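Side-chain contacts in eukaryotic translation initiation factor 2D (Homo sapiens, PDB 5W2F), which delivers tRNA, including initiator Met-tRNA, to the P-site of the 40S ribosomal subunit without GTP, and is represented here by its C-terminal domains: residues 13-16 with 17-20; 179-182 with 183-187. All blocks are in the same frame, centred on the assembly; numbering follows the deposited sequence.

Contact 1: 13-16 with 17-20; sequences MTLL and FQES
Phe17 N turns back on O of Met13, which sits at the N-cap position of the short helix 14-17, in a bond of 3.3 Å that runs nearly straight out from the carbonyl; the same N-H also makes a weak bond to Thr14 O. Beyond Phe17 the backbone keeps helical angles, but at Glu19 and Ser20 water stands in for the direct i to i+4 bond. One water donates to Leu15 O and accepts from Glu19 N, a second does the same between Leu16 O and Ser20 N, and each lies 2.9 Å from the amide nitrogen it accepts from. Ser20 OG donates to Phe17 O at 2.7 Å and is also hydrogen-bonded to His22 ND1. The Phe17 ring carries the apolar contact. With CG beside the backbone N (chi1 -74°), its CD2 edge comes to 3.3 Å from Met13 O, which lies in the ring plane, and CD2 also meets Met13 CB at 4.1 Å. Leu16 CG stands over one face, and Leu16 CD2 reaches Phe17 CE2 at 3.9 Å. On the outer side, Leu15 and Gln18 run side by side, Leu15 CD2 lying 3.7 Å from Gln18 NE2. Within the SWIB/MDM2-type region, Phe17 packs on Ile36 of helix 30-43 and on Val9 and Leu90, while Leu16 meets Leu61 of helix 59-65 and Cys86 of helix 79-89.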
loop_
_atom_site.group_PDB
_atom_site.type_symbol
_atom_site.label_atom_id
_atom_site.label_comp_id
_atom_site.label_asym_id
_atom_site.label_seq_id
_atom_site.Cartn_x
_atom_site.Cartn_y
_atom_site.Cartn_z
ATOM N N MET A 13 17.390 3.938 -6.977
ATOM C CA MET A 13 18.011 4.092 -5.648
ATOM C C MET A 13 18.958 2.960 -5.256
ATOM O O MET A 13 19.389 2.885 -4.107
ATOM C CB MET A 13 16.912 4.235 -4.603
ATOM C CG MET A 13 16.002 5.412 -4.906
ATOM S SD MET A 13 14.658 5.626 -3.750
ATOM C CE MET A 13 15.441 6.583 -2.477
ATOM N N THR A 14 19.332 2.106 -6.200
ATOM C CA THR A 14 20.156 0.947 -5.858
ATOM C C THR A 14 21.515 1.315 -5.264
ATOM O O THR A 14 21.962 0.671 -4.321
ATOM C CB THR A 14 20.322 -0.010 -7.056
ATOM O OG1 THR A 14 20.748 0.714 -8.208
ATOM C CG2 THR A 14 19.010 -0.660 -7.362
ATOM N N LEU A 15 22.148 2.374 -5.774
ATOM C CA LEU A 15 23.458 2.778 -5.246
ATOM C C LEU A 15 23.383 3.263 -3.798
ATOM O O LEU A 15 24.321 3.045 -3.027
ATOM C CB LEU A 15 24.135 3.825 -6.138
ATOM C CG LEU A 15 24.454 3.374 -7.569
ATOM C CD1 LEU A 15 25.070 4.505 -8.388
ATOM C CD2 LEU A 15 25.366 2.155 -7.544
ATOM N N LEU A 16 22.271 3.893 -3.424
ATOM C CA LEU A 16 22.080 4.319 -2.029
ATOM C C LEU A 16 22.005 3.106 -1.108
ATOM O O LEU A 16 22.591 3.112 -0.036
ATOM C CB LEU A 16 20.822 5.177 -1.881
ATOM C CG LEU A 16 20.365 5.597 -0.482
ATOM C CD1 LEU A 16 21.479 6.362 0.223
ATOM C CD2 LEU A 16 19.111 6.455 -0.594
ATOM N N PHE A 17 21.286 2.067 -1.540
ATOM C CA PHE A 17 21.016 0.899 -0.701
ATOM C C PHE A 17 22.051 -0.215 -0.782
ATOM O O PHE A 17 21.975 -1.180 -0.007
ATOM C CB PHE A 17 19.600 0.376 -1.000
ATOM C CG PHE A 17 18.551 1.266 -0.418
ATOM C CD1 PHE A 17 18.194 1.143 0.918
ATOM C CD2 PHE A 17 18.002 2.294 -1.165
ATOM C CE1 PHE A 17 17.296 2.012 1.484
ATOM C CE2 PHE A 17 17.085 3.157 -0.603
ATOM C CZ PHE A 17 16.735 3.023 0.719
ATOM N N GLN A 18 23.010 -0.059 -1.698
ATOM C CA GLN A 18 24.027 -1.073 -2.007
ATOM C C GLN A 18 24.830 -1.497 -0.785
ATOM O O GLN A 18 25.003 -2.698 -0.555
ATOM C CB GLN A 18 24.976 -0.539 -3.099
ATOM C CG GLN A 18 25.942 -1.554 -3.672
ATOM C CD GLN A 18 26.511 -1.128 -5.014
ATOM O OE1 GLN A 18 26.445 -1.869 -5.990
ATOM N NE2 GLN A 18 27.072 0.066 -5.069
ATOM N N GLU A 19 25.313 -0.527 -0.002
ATOM C CA GLU A 19 26.174 -0.838 1.167
ATOM C C GLU A 19 25.424 -1.593 2.256
ATOM O O GLU A 19 25.990 -2.490 2.886
ATOM C CB GLU A 19 26.800 0.439 1.751
ATOM C CG GLU A 19 27.559 0.286 3.077
ATOM C CD GLU A 19 28.698 -0.718 3.023
ATOM O OE1 GLU A 19 29.302 -0.898 1.939
ATOM O OE2 GLU A 19 29.000 -1.317 4.082
ATOM N N SER A 20 24.155 -1.226 2.468
ATOM C CA SER A 20 23.302 -1.881 3.463
ATOM C C SER A 20 22.896 -3.304 3.069
ATOM O O SER A 20 22.312 -4.012 3.878
ATOM C CB SER A 20 22.040 -1.054 3.722
ATOM O OG SER A 20 21.166 -1.128 2.614
HETATM O O HOH W 1 25.467 2.331 -0.409
HETATM O O HOH W 2 23.161 1.447 1.952
#

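Contact 2: 179-182 with 183-187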
loop_
_atom_site.group_PDB
_atom_site.type_symbol
_atom_site.label_atom_id
_atom_site.label_comp_id
_atom_site.label_asym_id
_atom_site.label_seq_id
_atom_site.Cartn_x
_atom_site.Cartn_y
_atom_site.Cartn_z
ATOM N N GLY A 179 -19.309 -7.082 6.100
ATOM C CA GLY A 179 -18.752 -6.715 7.395
ATOM C C GLY A 179 -18.274 -7.932 8.158
ATOM O O GLY A 179 -17.139 -7.967 8.649
ATOM N N TRP A 180 -19.110 -8.968 8.215
ATOM C CA TRP A 180 -18.695 -10.212 8.850
ATOM C C TRP A 180 -17.433 -10.777 8.195
ATOM O O TRP A 180 -16.446 -11.091 8.861
ATOM C CB TRP A 180 -19.833 -11.232 8.802
ATOM C CG TRP A 180 -19.368 -12.627 9.031
ATOM C CD1 TRP A 180 -19.014 -13.182 10.222
ATOM C CD2 TRP A 180 -19.109 -13.628 8.027
ATOM N NE1 TRP A 180 -18.583 -14.472 10.034
ATOM C CE2 TRP A 180 -18.640 -14.774 8.698
ATOM C CE3 TRP A 180 -19.265 -13.673 6.639
ATOM C CZ2 TRP A 180 -18.310 -15.952 8.024
ATOM C CZ3 TRP A 180 -18.908 -14.844 5.960
ATOM C CH2 TRP A 180 -18.446 -15.964 6.661
ATOM N N LEU A 181 -17.486 -10.935 6.888
ATOM C CA LEU A 181 -16.416 -11.617 6.181
ATOM C C LEU A 181 -15.100 -10.874 6.336
ATOM O O LEU A 181 -14.067 -11.475 6.663
ATOM C CB LEU A 181 -16.767 -11.781 4.698
ATOM C CG LEU A 181 -15.744 -12.565 3.850
ATOM C CD1 LEU A 181 -15.559 -13.975 4.399
ATOM C CD2 LEU A 181 -16.109 -12.622 2.373
ATOM N N LEU A 182 -15.123 -9.570 6.097
ATOM C CA LEU A 182 -13.899 -8.794 6.063
ATOM C C LEU A 182 -13.368 -8.450 7.449
ATOM O O LEU A 182 -12.164 -8.525 7.668
ATOM C CB LEU A 182 -14.094 -7.521 5.239
ATOM C CG LEU A 182 -14.500 -7.750 3.797
ATOM C CD1 LEU A 182 -14.745 -6.419 3.088
ATOM C CD2 LEU A 182 -13.506 -8.596 3.001
ATOM N N LEU A 183 -14.244 -8.046 8.367
ATOM C CA LEU A 183 -13.800 -7.626 9.700
ATOM C C LEU A 183 -13.627 -8.784 10.653
ATOM O O LEU A 183 -12.725 -8.772 11.465
ATOM C CB LEU A 183 -14.795 -6.646 10.332
ATOM C CG LEU A 183 -15.059 -5.357 9.550
ATOM C CD1 LEU A 183 -16.114 -4.532 10.272
ATOM C CD2 LEU A 183 -13.794 -4.537 9.416
ATOM N N GLU A 184 -14.517 -9.766 10.594
ATOM C CA GLU A 184 -14.487 -10.856 11.566
ATOM C C GLU A 184 -13.667 -12.023 11.037
ATOM O O GLU A 184 -12.703 -12.446 11.679
ATOM C CB GLU A 184 -15.896 -11.278 11.954
ATOM C CG GLU A 184 -16.703 -10.213 12.665
ATOM C CD GLU A 184 -18.108 -10.707 13.038
ATOM O OE1 GLU A 184 -18.244 -11.843 13.557
ATOM O OE2 GLU A 184 -19.090 -9.967 12.793
ATOM N N GLU A 185 -13.997 -12.518 9.853
ATOM C CA GLU A 185 -13.279 -13.676 9.325
ATOM C C GLU A 185 -11.857 -13.369 8.883
ATOM O O GLU A 185 -10.939 -14.108 9.239
ATOM C CB GLU A 185 -14.047 -14.291 8.180
ATOM C CG GLU A 185 -15.326 -14.918 8.638
ATOM C CD GLU A 185 -15.085 -16.002 9.688
ATOM O OE1 GLU A 185 -14.286 -16.921 9.425
ATOM O OE2 GLU A 185 -15.657 -15.898 10.791
ATOM N N TYR A 186 -11.659 -12.267 8.159
ATOM C CA TYR A 186 -10.315 -11.915 7.691
ATOM C C TYR A 186 -9.601 -10.881 8.553
ATOM O O TYR A 186 -8.444 -10.590 8.290
ATOM C CB TYR A 186 -10.343 -11.504 6.210
ATOM C CG TYR A 186 -10.743 -12.645 5.313
ATOM C CD1 TYR A 186 -9.987 -13.818 5.287
ATOM C CD2 TYR A 186 -11.849 -12.569 4.480
ATOM C CE1 TYR A 186 -10.350 -14.890 4.474
ATOM C CE2 TYR A 186 -12.201 -13.626 3.662
ATOM C CZ TYR A 186 -11.466 -14.790 3.674
ATOM O OH TYR A 186 -11.838 -15.841 2.858
ATOM N N GLN A 187 -10.279 -10.334 9.571
ATOM C CA GLN A 187 -9.651 -9.422 10.557
ATOM C C GLN A 187 -8.978 -8.214 9.912
ATOM O O GLN A 187 -7.956 -7.707 10.385
ATOM C CB GLN A 187 -8.660 -10.185 11.455
ATOM C CG GLN A 187 -9.326 -11.210 12.359
ATOM C CD GLN A 187 -10.106 -10.574 13.491
ATOM O OE1 GLN A 187 -9.595 -9.715 14.201
ATOM N NE2 GLN A 187 -11.358 -10.993 13.659
#
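The C-terminal turns of helix 175-185 in the SUI1 domain widen into a pi-type turn, and here Trp180 meets both Glu184 and Glu185. Trp180 O accepts two amides: Glu185 N at 3.0 Å, nearly in line with the carbonyl, and Glu184 N from above the carbonyl plane. Tyr186 N likewise reaches back five residues to Leu181 O at 2.9 Å, whereas Leu183 N keeps the ordinary four-residue step to Gly179 O. The Trp180 indole meets the two acids in different ways. Glu185, bent at chi2 (-58°), lays CG above the CE2-CZ2 bond of the indole, 3.2 Å from Trp180 CZ2, with its carboxylate tilted 31° from the ring. Glu184 stays extended and comes to the edge instead, OE1 lying 3.7 Å from Trp180 CD1 with the carboxylate 83° from the indole plane. Farther along, Leu181 and Tyr186 run side by side, and Leu181 CD1 touches Tyr186 CE2 at 3.5 Å. Past the helix end, Gln187 leaves the helical angles with a positive phi. Trp180, Leu181 and Tyr186 all pack on Ile145 of helix 139-150, with Arg149 of that helix in a cation-pi contact with Trp180; Leu182 faces Ile113 and Ile115 of strand 113-121 and Ile193 of strand 193-194.

In the fold
Contacts 1 and 2 belong to separate parts of an elongated chain, on opposite sides of its centre: contact 1 in the SWIB/MDM2 region, contact 2 in the SUI1 domain. Their centres are 40 Å apart and their nearest atoms about 28 Å, so neither touches the other. Both concern the end of a helix, and they follow in series along the chain: contact 1 closes before contact 2 opens. A formic acid molecule, probably from the crystallisation liquor, lies about 3 Å from the Trp180 side chain in contact 2.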